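Local coordinates for putative protease (Parabacteroides distasonis ATCC 8503, PDB 3KD4), which is of unknown function but may be an exported protease, at residues Ser27-Thr32 with Ala110-Asp115. Residues are numbered along the deposited sequence; the frame is centred on the assembly and turned at random. Where two conformers were deposited one is given.
Sequences SSMELT and ATIYLD. With PO4 (phosphate ion), chain C.
Glu30 crosses over the ring of Tyr113 on the face of the sheet they share with Thr32 and Thr111. Its CB touches Thr111 CG2 at 4.0 Å, and CG, set anti to the carbonyl carbon (chi1 -61°), lies over one face of the tyrosine ring, 3.9 Å from the centroid and toward the rim, as a CH-pi contact. Beyond CG the chain runs extended; CD reaches ring atom CE2, and the carboxylate, 35° from the ring plane, puts OE2 3.2 Å from CE2. Both carboxylate oxygens approach a phosphate ion probably taken up from the crystallisation liquor, with OE1 2.6 Å from its O3, while Tyr113 OH donates to phosphate O2. With an alanine in place of Glu30, the aliphatic cover on this ring face would probably be lost, and with it the close carboxylate neighbour of the phosphate. Tyr63 stacks on the same ring. On the reverse face the selenomethionine Met29, bent at chi2 (77°), places CE near Ile112 CG2 in one of its two conformers. Between the faces, the hydrogen-bonded pairs Met29-Leu114 and Leu31-Ile112 each exchange two backbone bonds, the shortest from Ile112 N to Leu31 O at 2.7 Å. This alternating ladder joins neighbouring antiparallel strands 23-33 and 111-120 inside the large mixed sheet of the DUF3857 region.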
ATOM      1  N   SER A  27      10.721  -0.623  22.319  1.00 14.54           N
ATOM      2  CA  SER A  27       9.393  -1.217  22.137  1.00 15.11           C
ATOM      3  C   SER A  27       9.206  -2.307  23.143  1.00 15.52           C
ATOM      4  O   SER A  27      10.034  -3.213  23.179  1.00 14.88           O
ATOM      5  CB  SER A  27       9.245  -1.838  20.730  1.00 15.54           C
ATOM      6  OG  SER A  27       8.084  -2.661  20.650  1.00 16.43           O
ATOM      7  N   SER A  28       8.171  -2.203  23.991  1.00 15.65           N
ATOM      8  CA  SER A  28       7.817  -3.347  24.861  1.00 17.59           C
ATOM      9  C   SER A  28       6.393  -3.726  24.673  1.00 16.30           C
ATOM     10  O   SER A  28       5.522  -2.883  24.328  1.00 17.81           O
ATOM     11  CB  SER A  28       8.074  -3.134  26.365  1.00 17.67           C
ATOM     12  OG  SER A  28       7.296  -2.078  26.794  1.00 24.06           O
HETATM   13  N   MSE A  29       6.144  -5.000  24.888  1.00 15.23           N
HETATM   14  CA  MSE A  29       4.814  -5.531  24.723  0.60 14.88           C
HETATM   15  C   MSE A  29       4.555  -6.708  25.654  1.00 14.91           C
HETATM   16  O   MSE A  29       5.484  -7.351  26.126  1.00 14.76           O
HETATM   17  CB  MSE A  29       4.514  -5.888  23.259  0.60 14.62           C
HETATM   18  CG  MSE A  29       5.358  -6.973  22.626  0.60 15.21           C
HETATM   19 SE   MSE A  29       4.800  -8.748  23.209  0.45 13.61          SE
HETATM   20  CE  MSE A  29       5.374  -9.806  21.653  0.60 11.74           C
ATOM     21  N   GLU A  30       3.274  -6.897  25.925  1.00 14.97           N
ATOM     22  CA  GLU A  30       2.713  -8.031  26.611  1.00 15.53           C
ATOM     23  C   GLU A  30       1.580  -8.512  25.706  1.00 15.54           C
ATOM     24  O   GLU A  30       0.628  -7.742  25.394  1.00 16.42           O
ATOM     25  CB  GLU A  30       2.192  -7.620  27.969  1.00 14.68           C
ATOM     26  CG  GLU A  30       3.278  -7.075  28.832  1.00 17.67           C
ATOM     27  CD  GLU A  30       2.791  -6.646  30.217  1.00 22.51           C
ATOM     28  OE1 GLU A  30       1.635  -6.956  30.610  1.00 21.56           O
ATOM     29  OE2 GLU A  30       3.588  -5.985  30.891  1.00 24.08           O
ATOM     30  N   LEU A  31       1.661  -9.779  25.314  1.00 14.58           N
ATOM     31  CA  LEU A  31       0.701 -10.368  24.395  1.00 14.07           C
ATOM     32  C   LEU A  31       0.235 -11.700  24.927  1.00 14.09           C
ATOM     33  O   LEU A  31       1.016 -12.654  25.029  1.00 14.23           O
ATOM     34  CB  LEU A  31       1.342 -10.536  23.007  1.00 14.98           C
ATOM     35  CG  LEU A  31       0.576 -11.311  21.912  1.00 15.92           C
ATOM     36  CD1 LEU A  31      -0.764 -10.670  21.584  1.00 13.09           C
ATOM     37  CD2 LEU A  31       1.443 -11.401  20.668  1.00 14.30           C
ATOM     38  N   THR A  32      -1.047 -11.785  25.257  1.00 13.43           N
ATOM     39  CA  THR A  32      -1.628 -13.036  25.698  1.00 13.91           C
ATOM     40  C   THR A  32      -2.300 -13.784  24.541  1.00 15.07           C
ATOM     41  O   THR A  32      -3.049 -13.188  23.781  1.00 15.94           O
ATOM     42  CB  THR A  32      -2.654 -12.778  26.817  1.00 13.46           C
ATOM     43  OG1 THR A  32      -2.030 -12.015  27.863  1.00 12.27           O
ATOM     44  CG2 THR A  32      -3.187 -14.101  27.364  1.00 12.75           C
ATOM     45  N   ALA A 110      -1.069 -18.080  28.149  1.00 15.98           N
ATOM     46  CA  ALA A 110       0.268 -17.542  28.414  1.00 15.64           C
ATOM     47  C   ALA A 110       0.458 -16.172  27.795  1.00 15.46           C
ATOM     48  O   ALA A 110      -0.219 -15.819  26.807  1.00 16.02           O
ATOM     49  CB  ALA A 110       1.336 -18.488  27.882  1.00 14.77           C
ATOM     50  N   THR A 111       1.358 -15.388  28.394  1.00 15.25           N
ATOM     51  CA  THR A 111       1.638 -14.024  27.968  1.00 14.32           C
ATOM     52  C   THR A 111       3.082 -13.848  27.595  1.00 14.50           C
ATOM     53  O   THR A 111       3.986 -14.138  28.381  1.00 14.31           O
ATOM     54  CB  THR A 111       1.299 -13.008  29.055  1.00 15.68           C
ATOM     55  OG1 THR A 111      -0.083 -13.133  29.377  1.00 13.43           O
ATOM     56  CG2 THR A 111       1.608 -11.564  28.589  1.00 13.38           C
ATOM     57  N   ILE A 112       3.292 -13.399  26.374  1.00 13.96           N
ATOM     58  CA  ILE A 112       4.621 -13.099  25.848  1.00 14.27           C
ATOM     59  C   ILE A 112       5.036 -11.723  26.293  1.00 13.89           C
ATOM     60  O   ILE A 112       4.296 -10.766  26.066  1.00 15.46           O
ATOM     61  CB  ILE A 112       4.612 -13.089  24.284  1.00 14.02           C
ATOM     62  CG1 ILE A 112       4.310 -14.483  23.740  1.00 16.58           C
ATOM     63  CG2 ILE A 112       5.938 -12.521  23.715  1.00 11.46           C
ATOM     64  CD1 ILE A 112       3.817 -14.494  22.212  1.00 14.79           C
ATOM     65  N   TYR A 113       6.241 -11.614  26.850  1.00 13.44           N
ATOM     66  CA  TYR A 113       6.847 -10.319  27.205  1.00 13.92           C
ATOM     67  C   TYR A 113       8.079 -10.108  26.352  1.00 13.35           C
ATOM     68  O   TYR A 113       8.988 -10.948  26.330  1.00 12.77           O
ATOM     69  CB  TYR A 113       7.294 -10.336  28.662  1.00 13.94           C
ATOM     70  CG  TYR A 113       6.205 -10.163  29.660  1.00 15.47           C
ATOM     71  CD1 TYR A 113       5.293 -11.169  29.895  1.00 17.61           C
ATOM     72  CD2 TYR A 113       6.106  -8.984  30.411  1.00 19.06           C
ATOM     73  CE1 TYR A 113       4.276 -11.032  30.818  1.00 18.13           C
ATOM     74  CE2 TYR A 113       5.069  -8.834  31.374  1.00 20.07           C
ATOM     75  CZ  TYR A 113       4.174  -9.877  31.562  1.00 19.97           C
ATOM     76  OH  TYR A 113       3.142  -9.768  32.485  1.00 20.10           O
ATOM     77  N   LEU A 114       8.132  -8.992  25.654  1.00 12.40           N
ATOM     78  CA  LEU A 114       9.314  -8.636  24.872  1.00 13.26           C
ATOM     79  C   LEU A 114       9.551  -7.138  24.960  1.00 13.24           C
ATOM     80  O   LEU A 114       8.669  -6.336  24.640  1.00 13.23           O
ATOM     81  CB  LEU A 114       9.122  -9.020  23.392  1.00 13.51           C
ATOM     82  CG  LEU A 114      10.260  -8.724  22.415  1.00 15.15           C
ATOM     83  CD1 LEU A 114      11.568  -9.472  22.828  1.00 14.01           C
ATOM     84  CD2 LEU A 114       9.856  -9.051  20.931  1.00 16.08           C
ATOM     85  N   ASP A 115      10.780  -6.774  25.262  1.00 14.10           N
ATOM     86  CA  ASP A 115      11.192  -5.389  25.467  1.00 13.41           C
ATOM     87  C   ASP A 115      12.553  -5.252  24.812  1.00 14.47           C
ATOM     88  O   ASP A 115      13.496  -5.972  25.181  1.00 15.09           O
ATOM     89  CB  ASP A 115      11.260  -5.123  26.965  1.00 14.24           C
ATOM     90  CG  ASP A 115      11.618  -3.665  27.301  1.00 15.51           C
ATOM     91  OD1 ASP A 115      11.903  -2.876  26.380  1.00 15.28           O
ATOM     92  OD2 ASP A 115      11.662  -3.333  28.505  1.00 17.72           O
TER
HETATM   93  P   PO4 C   2       2.363  -6.474  34.045  1.00 44.80           P
HETATM   94  O1  PO4 C   2       1.872  -6.053  35.403  1.00 46.73           O
HETATM   95  O2  PO4 C   2       3.184  -7.770  34.103  1.00 39.78           O
HETATM   96  O3  PO4 C   2       1.140  -6.653  33.160  1.00 44.91           O
HETATM   97  O4  PO4 C   2       3.117  -5.309  33.438  1.00 44.41           O
HETATM   98  O   HOH W   1       8.400  -5.519  21.872  1.00 18.94           O